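Local coordinates for protein thymidine kinase (Equid herpesvirus 4, PDB 1P73) that probably transfers the gamma-phosphate of ATP to thymidine, making the dTMP that viral DNA replication draws on, at residues G14-G19 against T188-L193. Sequence-based numbering, arbitrary orientation.
Sequences GVYGIG and TLIATL. With 4TA (p1-(5'-adenosyl)p4-(5'-(2'-deoxy-thymidyl))tetraphosphate), chain N.
Val15 and Tyr16, on the phosphate-binding P-loop (Walker A) that follows strand 5-13, pack against one side of helix 187-208, where the aliphatic Leu189, Ile190 and Leu193 give them a greasy surface. No hydrogen bond links 14-19 to 188-193; the join is buried and mainly apolar. With CG1 anti to the backbone N (chi1 -170°), Val15 turns both branches to the helix. CG1 lies over Ile190 CG2 and Leu193 CB, 4.1 Å from the latter. CG2 sits beside the Leu193 carbonyl, 3.7 Å from Leu193 O. A compact branched side chain suits this close approach of backbones.

Tyr16 reaches farther, its ring standing between helix and nucleotide. Leu193 CD1 comes obliquely to Tyr16 CE2 (3.9 Å), as does Ile190 CG1 to the ring, and Leu189 CD2 lies at the ring edge, 3.5 Å from Tyr16 OH. The deoxyribose lies over one face, with 4TA C2B 3.7 Å from Tyr16 CD2. The hydroxyl makes a weak hydrogen bond to Tyr60 OH in the substrate site.

The positive phi of Gly17 (80°) suits a residue without a side chain; its N-H points almost straight at the bridging 4TA OBC (3.2 Å, 170°). Beyond Gly19 the chain enters helix 20-29. His171 of helix 168-177 touches Val15 and Ile190, and Phe130 of helix 124-137 packs on Leu193.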
loop_
_atom_site.group_PDB
_atom_site.type_symbol
_atom_site.label_atom_id
_atom_site.label_comp_id
_atom_site.label_asym_id
_atom_site.label_seq_id
_atom_site.Cartn_x
_atom_site.Cartn_y
_atom_site.Cartn_z
ATOM N N GLY B 14 -9.216 -14.523 10.180
ATOM C CA GLY B 14 -9.319 -14.753 11.612
ATOM C C GLY B 14 -7.985 -14.902 12.310
ATOM O O GLY B 14 -6.938 -14.654 11.717
ATOM N N VAL B 15 -8.027 -15.283 13.584
ATOM C CA VAL B 15 -6.815 -15.596 14.342
ATOM C C VAL B 15 -6.252 -16.935 13.886
ATOM O O VAL B 15 -7.004 -17.863 13.602
ATOM C CB VAL B 15 -7.097 -15.719 15.842
ATOM C CG1 VAL B 15 -5.815 -15.810 16.614
ATOM C CG2 VAL B 15 -7.904 -14.549 16.318
ATOM N N TYR B 16 -4.930 -17.043 13.840
ATOM C CA TYR B 16 -4.298 -18.294 13.462
ATOM C C TYR B 16 -4.592 -19.428 14.447
ATOM O O TYR B 16 -4.854 -19.191 15.639
ATOM C CB TYR B 16 -2.798 -18.094 13.281
ATOM C CG TYR B 16 -2.047 -17.683 14.518
ATOM C CD1 TYR B 16 -1.534 -18.643 15.400
ATOM C CD2 TYR B 16 -1.811 -16.334 14.796
ATOM C CE1 TYR B 16 -0.829 -18.269 16.535
ATOM C CE2 TYR B 16 -1.100 -15.948 15.929
ATOM C CZ TYR B 16 -0.612 -16.921 16.793
ATOM O OH TYR B 16 0.096 -16.546 17.919
ATOM N N GLY B 17 -4.547 -20.655 13.930
ATOM C CA GLY B 17 -4.787 -21.853 14.717
ATOM C C GLY B 17 -6.251 -22.189 14.985
ATOM O O GLY B 17 -6.550 -23.001 15.863
ATOM N N ILE B 18 -7.166 -21.567 14.246
ATOM C CA ILE B 18 -8.588 -21.835 14.426
ATOM C C ILE B 18 -9.073 -22.963 13.512
ATOM O O ILE B 18 -9.952 -23.722 13.887
ATOM C CB ILE B 18 -9.405 -20.543 14.246
ATOM C CG1 ILE B 18 -9.480 -19.794 15.572
ATOM C CG2 ILE B 18 -10.809 -20.834 13.728
ATOM C CD1 ILE B 18 -10.322 -18.516 15.538
ATOM N N GLY B 19 -8.486 -23.069 12.321
ATOM C CA GLY B 19 -8.885 -24.057 11.330
ATOM C C GLY B 19 -9.258 -23.453 9.984
ATOM O O GLY B 19 -10.135 -23.961 9.273
ATOM N N THR B 188 -1.627 -13.958 25.529
ATOM C CA THR B 188 -1.848 -12.523 25.416
ATOM C C THR B 188 -2.035 -12.063 23.975
ATOM O O THR B 188 -2.918 -11.259 23.706
ATOM C CB THR B 188 -0.701 -11.750 26.083
ATOM O OG1 THR B 188 -0.528 -12.227 27.421
ATOM C CG2 THR B 188 -1.092 -10.294 26.296
ATOM N N LEU B 189 -1.221 -12.566 23.054
ATOM C CA LEU B 189 -1.370 -12.192 21.653
ATOM C C LEU B 189 -2.688 -12.727 21.093
ATOM O O LEU B 189 -3.420 -11.986 20.448
ATOM C CB LEU B 189 -0.178 -12.664 20.817
ATOM C CG LEU B 189 -0.170 -12.396 19.304
ATOM C CD1 LEU B 189 0.068 -10.937 18.988
ATOM C CD2 LEU B 189 0.895 -13.239 18.630
ATOM N N ILE B 190 -3.009 -13.992 21.361
ATOM C CA ILE B 190 -4.239 -14.574 20.822
ATOM C C ILE B 190 -5.466 -13.832 21.356
ATOM O O ILE B 190 -6.362 -13.479 20.598
ATOM C CB ILE B 190 -4.311 -16.105 21.082
ATOM C CG1 ILE B 190 -3.306 -16.839 20.187
ATOM C CG2 ILE B 190 -5.702 -16.653 20.783
ATOM C CD1 ILE B 190 -2.522 -17.889 20.891
ATOM N N ALA B 191 -5.474 -13.565 22.657
ATOM C CA ALA B 191 -6.550 -12.807 23.282
ATOM C C ALA B 191 -6.740 -11.435 22.622
ATOM O O ALA B 191 -7.884 -11.040 22.355
ATOM C CB ALA B 191 -6.293 -12.666 24.757
ATOM N N THR B 192 -5.629 -10.731 22.355
ATOM C CA THR B 192 -5.651 -9.432 21.653
ATOM C C THR B 192 -6.088 -9.562 20.191
ATOM O O THR B 192 -6.930 -8.794 19.707
ATOM C CB THR B 192 -4.284 -8.713 21.763
ATOM O OG1 THR B 192 -4.040 -8.389 23.132
ATOM C CG2 THR B 192 -4.324 -7.327 21.123
ATOM N N LEU B 193 -5.539 -10.557 19.506
ATOM C CA LEU B 193 -5.930 -10.871 18.135
ATOM C C LEU B 193 -7.402 -11.293 18.006
ATOM O O LEU B 193 -8.063 -10.969 17.015
ATOM C CB LEU B 193 -5.003 -11.938 17.560
ATOM C CG LEU B 193 -3.763 -11.345 16.903
ATOM C CD1 LEU B 193 -2.734 -12.426 16.621
ATOM C CD2 LEU B 193 -4.141 -10.570 15.622
HETATM C C5M 4TA N . -1.035 -12.398 8.176
HETATM C C5 4TA N . -0.023 -12.344 9.281
HETATM C C6 4TA N . 0.432 -13.516 9.876
HETATM N N1 4TA N . 1.339 -13.458 10.874
HETATM C C1B 4TA N . 1.838 -14.693 11.498
HETATM C C2B 4TA N . 0.902 -15.305 12.532
HETATM C C3B 4TA N . 1.208 -16.798 12.463
HETATM O O3B 4TA N . 2.023 -17.233 13.551
HETATM C C4B 4TA N . 1.957 -17.007 11.151
HETATM C C5B 4TA N . 1.228 -17.970 10.220
HETATM O "O5'" 4TA N . -0.165 -17.648 10.137
HETATM P PD 4TA N . -1.229 -18.754 9.623
HETATM O O2D 4TA N . -2.621 -18.137 9.573
HETATM O O1D 4TA N . -0.600 -19.375 8.398
HETATM O OCD 4TA N . -1.170 -19.867 10.798
HETATM P PC 4TA N . -2.009 -21.251 10.782
HETATM O O1C 4TA N . -1.767 -21.962 9.465
HETATM O O2C 4TA N . -1.634 -21.952 12.069
HETATM O OBC 4TA N . -3.567 -20.775 10.882
HETATM P PB 4TA N . -4.851 -21.532 10.257
HETATM O O2B 4TA N . -4.633 -21.678 8.784
HETATM O O1B 4TA N . -6.111 -20.926 10.821
HETATM O OAB 4TA N . -4.816 -22.972 10.921
HETATM P PA 4TA N . -4.939 -24.376 10.138
HETATM O O1A 4TA N . -5.976 -24.365 9.037
HETATM O O2A 4TA N . -3.522 -24.852 9.854
HETATM O OA 4TA N . -5.544 -25.212 11.380
HETATM C "C5'" 4TA N . -5.014 -25.000 12.700
HETATM C "C4'" 4TA N . -4.564 -26.300 13.376
HETATM O "O1'" 4TA N . -5.695 -27.000 13.914
HETATM C "C1'" 4TA N . -6.004 -28.166 13.142
HETATM C "C2'" 4TA N . -4.967 -28.243 12.019
HETATM O "O2'" 4TA N . -4.496 -29.566 11.798
HETATM C "C3'" 4TA N . -3.869 -27.266 12.429
HETATM O "O3'" 4TA N . -2.820 -27.904 13.146
HETATM N N9A 4TA N . -7.366 -28.007 12.566
HETATM C C8A 4TA N . -7.867 -27.298 11.519
HETATM N N7A 4TA N . -9.228 -27.489 11.398
HETATM C C5A 4TA N . -9.525 -28.358 12.439
HETATM C C4A 4TA N . -8.393 -28.647 13.120
HETATM N N3A 4TA N . -8.387 -29.482 14.198
HETATM C C2A 4TA N . -9.547 -30.041 14.599
HETATM N N1A 4TA N . -10.697 -29.774 13.940
HETATM C C6A 4TA N . -10.712 -28.938 12.859
HETATM N N6A 4TA N . -11.858 -28.657 12.186
HETATM O "O4'" 4TA N . 2.100 -15.720 10.535
HETATM C C2 4TA N . 1.855 -12.198 11.316
HETATM O O2 4TA N . 2.709 -12.147 12.243
HETATM N N3 4TA N . 1.433 -11.028 10.756
HETATM C C4 4TA N . 0.519 -11.043 9.760
HETATM O O4 4TA N . 0.146 -9.969 9.251
#